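PDB 4QYR: AT-less polyketide synthase from Streptomyces platensis subsp. rosaceus, which probably catalyses the decarboxylative condensation that extends an acyl chain, as a ketosynthase domain of the modular synthase that makes the antibiotic isomigrastatin. Local coordinates for residues S126-L131 with L202-D207. Numbering follows the deposited sequence.
Sequences SDYHHL and LLLSVD
The imidazole of H130 and the carboxylate of D207 are stacked, their planes 26° apart, with D207 OD1 over one face of the ring and D207 OD2 3.9 Å from H130 ND1; both groups are flat, which suits them to such a stack. The ring also lies at the dimer interface, where it meets the ring of H129 of the second subunit, while D207 OD1 takes a hydrogen bond from N133 ND2 of that same subunit. In this thiolase-fold ketosynthase the pair joins the first turn of helix 127-135 to the loop that leads from strand 194-201 into helix 207-214. The tyrosine ring of Y128 works on another side of the helix. Its CD1 lies 4.0 Å from L204 CD1, which approaches obliquely, and P90 and R93 of helix 90-106 also touch this side chain. CG of Y128 is anti to the backbone N (chi1 -163°), a torsion that swings the ring beside L204, while its OH is hydrogen-bonded to E86 O. A tyrosine suits this place because it offers an apolar flank to leucine and a polar end to a main-chain carbonyl. L204, with a branched apolar side chain, packs against the helix, its CB 3.7 Å from D127 CB. L131, one turn after D127, sets its CD2 3.9 Å from L204 O. Serine is small enough at position 205 for its CB to come within 3.7 Å of D127 O. The hydroxyl S205 OG donates to D207 OD2 at 3.1 Å, which helps to hold that carboxylate against H130. Beside L204 and S205, the short arm of buried D127 carries an acceptor from the helix's first turn to the loop backbone: its OD2, through the lone pair anti to OD1, accepts L204 N at 3.2 Å, with an N-H...O angle of 156°.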
ATOM      1  N   SER A 126     -14.443  -0.786  -4.119  1.00 50.17           N
ATOM      2  CA  SER A 126     -14.853   0.043  -5.244  1.00 54.03           C
ATOM      3  C   SER A 126     -16.356  -0.087  -5.451  1.00 49.65           C
ATOM      4  O   SER A 126     -16.822  -0.386  -6.545  1.00 50.86           O
ATOM      5  CB  SER A 126     -14.099  -0.351  -6.513  1.00 64.56           C
ATOM      6  OG  SER A 126     -12.711  -0.423  -6.263  1.00 70.91           O
ATOM      7  N   ASP A 127     -17.111   0.116  -4.384  1.00 47.60           N
ATOM      8  CA  ASP A 127     -18.549  -0.062  -4.449  1.00 50.89           C
ATOM      9  C   ASP A 127     -19.187   0.856  -5.504  1.00 46.00           C
ATOM     10  O   ASP A 127     -20.037   0.417  -6.263  1.00 47.89           O
ATOM     11  CB  ASP A 127     -19.178   0.188  -3.075  1.00 58.73           C
ATOM     12  CG  ASP A 127     -18.982  -0.982  -2.109  1.00 68.32           C
ATOM     13  OD1 ASP A 127     -18.080  -1.831  -2.342  1.00 71.82           O
ATOM     14  OD2 ASP A 127     -19.746  -1.055  -1.114  1.00 70.54           O
ATOM     15  N   TYR A 128     -18.761   2.116  -5.569  1.00 39.40           N
ATOM     16  CA  TYR A 128     -19.373   3.094  -6.473  1.00 34.44           C
ATOM     17  C   TYR A 128     -19.238   2.726  -7.932  1.00 33.41           C
ATOM     18  O   TYR A 128     -20.153   2.944  -8.724  1.00 35.37           O
ATOM     19  CB  TYR A 128     -18.756   4.466  -6.264  1.00 30.86           C
ATOM     20  CG  TYR A 128     -19.547   5.624  -6.827  1.00 32.20           C
ATOM     21  CD1 TYR A 128     -20.845   5.871  -6.406  1.00 33.52           C
ATOM     22  CD2 TYR A 128     -18.974   6.514  -7.726  1.00 33.13           C
ATOM     23  CE1 TYR A 128     -21.568   6.941  -6.895  1.00 34.93           C
ATOM     24  CE2 TYR A 128     -19.692   7.592  -8.221  1.00 33.72           C
ATOM     25  CZ  TYR A 128     -20.987   7.797  -7.798  1.00 40.64           C
ATOM     26  OH  TYR A 128     -21.717   8.863  -8.269  1.00 44.11           O
ATOM     27  N   HIS A 129     -18.076   2.187  -8.282  1.00 35.35           N
ATOM     28  CA  HIS A 129     -17.757   1.856  -9.658  1.00 33.62           C
ATOM     29  C   HIS A 129     -18.667   0.745 -10.107  1.00 35.62           C
ATOM     30  O   HIS A 129     -19.085   0.711 -11.263  1.00 38.07           O
ATOM     31  CB  HIS A 129     -16.300   1.447  -9.784  1.00 33.40           C
ATOM     32  CG  HIS A 129     -15.765   1.495 -11.180  1.00 38.99           C
ATOM     33  ND1 HIS A 129     -16.577   1.549 -12.294  1.00 44.01           N
ATOM     34  CD2 HIS A 129     -14.490   1.504 -11.640  1.00 38.81           C
ATOM     35  CE1 HIS A 129     -15.828   1.593 -13.381  1.00 45.59           C
ATOM     36  NE2 HIS A 129     -14.558   1.569 -13.011  1.00 44.49           N
ATOM     37  N   HIS A 130     -18.985  -0.157  -9.186  1.00 35.39           N
ATOM     38  CA  HIS A 130     -19.968  -1.190  -9.465  1.00 44.56           C
ATOM     39  C   HIS A 130     -21.321  -0.524  -9.700  1.00 50.04           C
ATOM     40  O   HIS A 130     -22.044  -0.871 -10.651  1.00 55.43           O
ATOM     41  CB  HIS A 130     -20.047  -2.213  -8.327  1.00 50.17           C
ATOM     42  CG  HIS A 130     -18.861  -3.129  -8.245  1.00 59.43           C
ATOM     43  ND1 HIS A 130     -18.306  -3.525  -7.047  1.00 61.97           N
ATOM     44  CD2 HIS A 130     -18.132  -3.737  -9.214  1.00 61.53           C
ATOM     45  CE1 HIS A 130     -17.283  -4.329  -7.280  1.00 61.49           C
ATOM     46  NE2 HIS A 130     -17.157  -4.475  -8.586  1.00 60.46           N
ATOM     47  N   LEU A 131     -21.642   0.455  -8.853  1.00 47.90           N
ATOM     48  CA  LEU A 131     -22.916   1.157  -8.922  1.00 40.23           C
ATOM     49  C   LEU A 131     -23.111   1.851 -10.264  1.00 50.35           C
ATOM     50  O   LEU A 131     -24.217   1.854 -10.802  1.00 44.27           O
ATOM     51  CB  LEU A 131     -23.021   2.179  -7.797  1.00 44.62           C
ATOM     52  CG  LEU A 131     -24.305   3.007  -7.760  1.00 46.00           C
ATOM     53  CD1 LEU A 131     -25.520   2.092  -7.688  1.00 46.24           C
ATOM     54  CD2 LEU A 131     -24.290   3.977  -6.595  1.00 39.26           C
ATOM     55  N   LEU A 202     -17.174   3.254   2.587  1.00 24.72           N
ATOM     56  CA  LEU A 202     -18.541   3.608   2.260  1.00 35.78           C
ATOM     57  C   LEU A 202     -19.254   2.439   1.604  1.00 40.57           C
ATOM     58  O   LEU A 202     -18.687   1.737   0.758  1.00 44.97           O
ATOM     59  CB  LEU A 202     -18.576   4.832   1.348  1.00 36.91           C
ATOM     60  CG  LEU A 202     -18.126   6.153   1.974  1.00 34.86           C
ATOM     61  CD1 LEU A 202     -18.172   7.285   0.974  1.00 37.09           C
ATOM     62  CD2 LEU A 202     -19.045   6.456   3.108  1.00 35.96           C
ATOM     63  N   LEU A 203     -20.499   2.228   2.007  1.00 41.67           N
ATOM     64  CA  LEU A 203     -21.285   1.093   1.543  1.00 41.66           C
ATOM     65  C   LEU A 203     -22.233   1.513   0.407  1.00 42.50           C
ATOM     66  O   LEU A 203     -23.342   1.985   0.652  1.00 42.88           O
ATOM     67  CB  LEU A 203     -22.061   0.501   2.716  1.00 40.71           C
ATOM     68  CG  LEU A 203     -21.261   0.462   4.018  1.00 38.35           C
ATOM     69  CD1 LEU A 203     -22.180   0.265   5.206  1.00 40.50           C
ATOM     70  CD2 LEU A 203     -20.272  -0.659   3.962  1.00 39.89           C
ATOM     71  N   LEU A 204     -21.788   1.335  -0.833  1.00 41.48           N
ATOM     72  CA  LEU A 204     -22.486   1.915  -1.966  1.00 41.75           C
ATOM     73  C   LEU A 204     -22.965   0.868  -2.955  1.00 47.89           C
ATOM     74  O   LEU A 204     -23.441   1.217  -4.040  1.00 51.46           O
ATOM     75  CB  LEU A 204     -21.585   2.929  -2.673  1.00 41.51           C
ATOM     76  CG  LEU A 204     -21.147   4.098  -1.782  1.00 43.91           C
ATOM     77  CD1 LEU A 204     -20.228   5.050  -2.531  1.00 43.17           C
ATOM     78  CD2 LEU A 204     -22.360   4.841  -1.211  1.00 43.66           C
ATOM     79  N   SER A 205     -22.842  -0.407  -2.590  1.00 47.65           N
ATOM     80  CA  SER A 205     -23.340  -1.491  -3.444  1.00 46.44           C
ATOM     81  C   SER A 205     -23.674  -2.749  -2.658  1.00 46.18           C
ATOM     82  O   SER A 205     -23.327  -2.887  -1.487  1.00 46.03           O
ATOM     83  CB  SER A 205     -22.325  -1.847  -4.530  1.00 47.15           C
ATOM     84  OG  SER A 205     -21.520  -2.951  -4.120  1.00 51.79           O
ATOM     85  N   VAL A 206     -24.339  -3.671  -3.338  1.00 50.20           N
ATOM     86  CA  VAL A 206     -24.791  -4.927  -2.753  1.00 58.00           C
ATOM     87  C   VAL A 206     -23.699  -5.982  -2.649  1.00 61.51           C
ATOM     88  O   VAL A 206     -23.670  -6.758  -1.693  1.00 64.37           O
ATOM     89  CB  VAL A 206     -25.924  -5.526  -3.581  1.00 63.01           C
ATOM     90  CG1 VAL A 206     -26.538  -6.679  -2.852  1.00 65.18           C
ATOM     91  CG2 VAL A 206     -26.964  -4.479  -3.849  1.00 67.32           C
ATOM     92  N   ASP A 207     -22.825  -6.004  -3.653  1.00 58.14           N
ATOM     93  CA  ASP A 207     -21.806  -7.030  -3.816  1.00 58.02           C
ATOM     94  C   ASP A 207     -21.189  -7.553  -2.522  1.00 53.40           C
ATOM     95  O   ASP A 207     -21.292  -8.747  -2.225  1.00 53.44           O
ATOM     96  CB  ASP A 207     -20.689  -6.503  -4.720  1.00 63.94           C
ATOM     97  CG  ASP A 207     -21.168  -6.222  -6.135  1.00 70.52           C
ATOM     98  OD1 ASP A 207     -20.916  -7.072  -7.032  1.00 72.76           O
ATOM     99  OD2 ASP A 207     -21.788  -5.149  -6.346  1.00 69.37           O
TER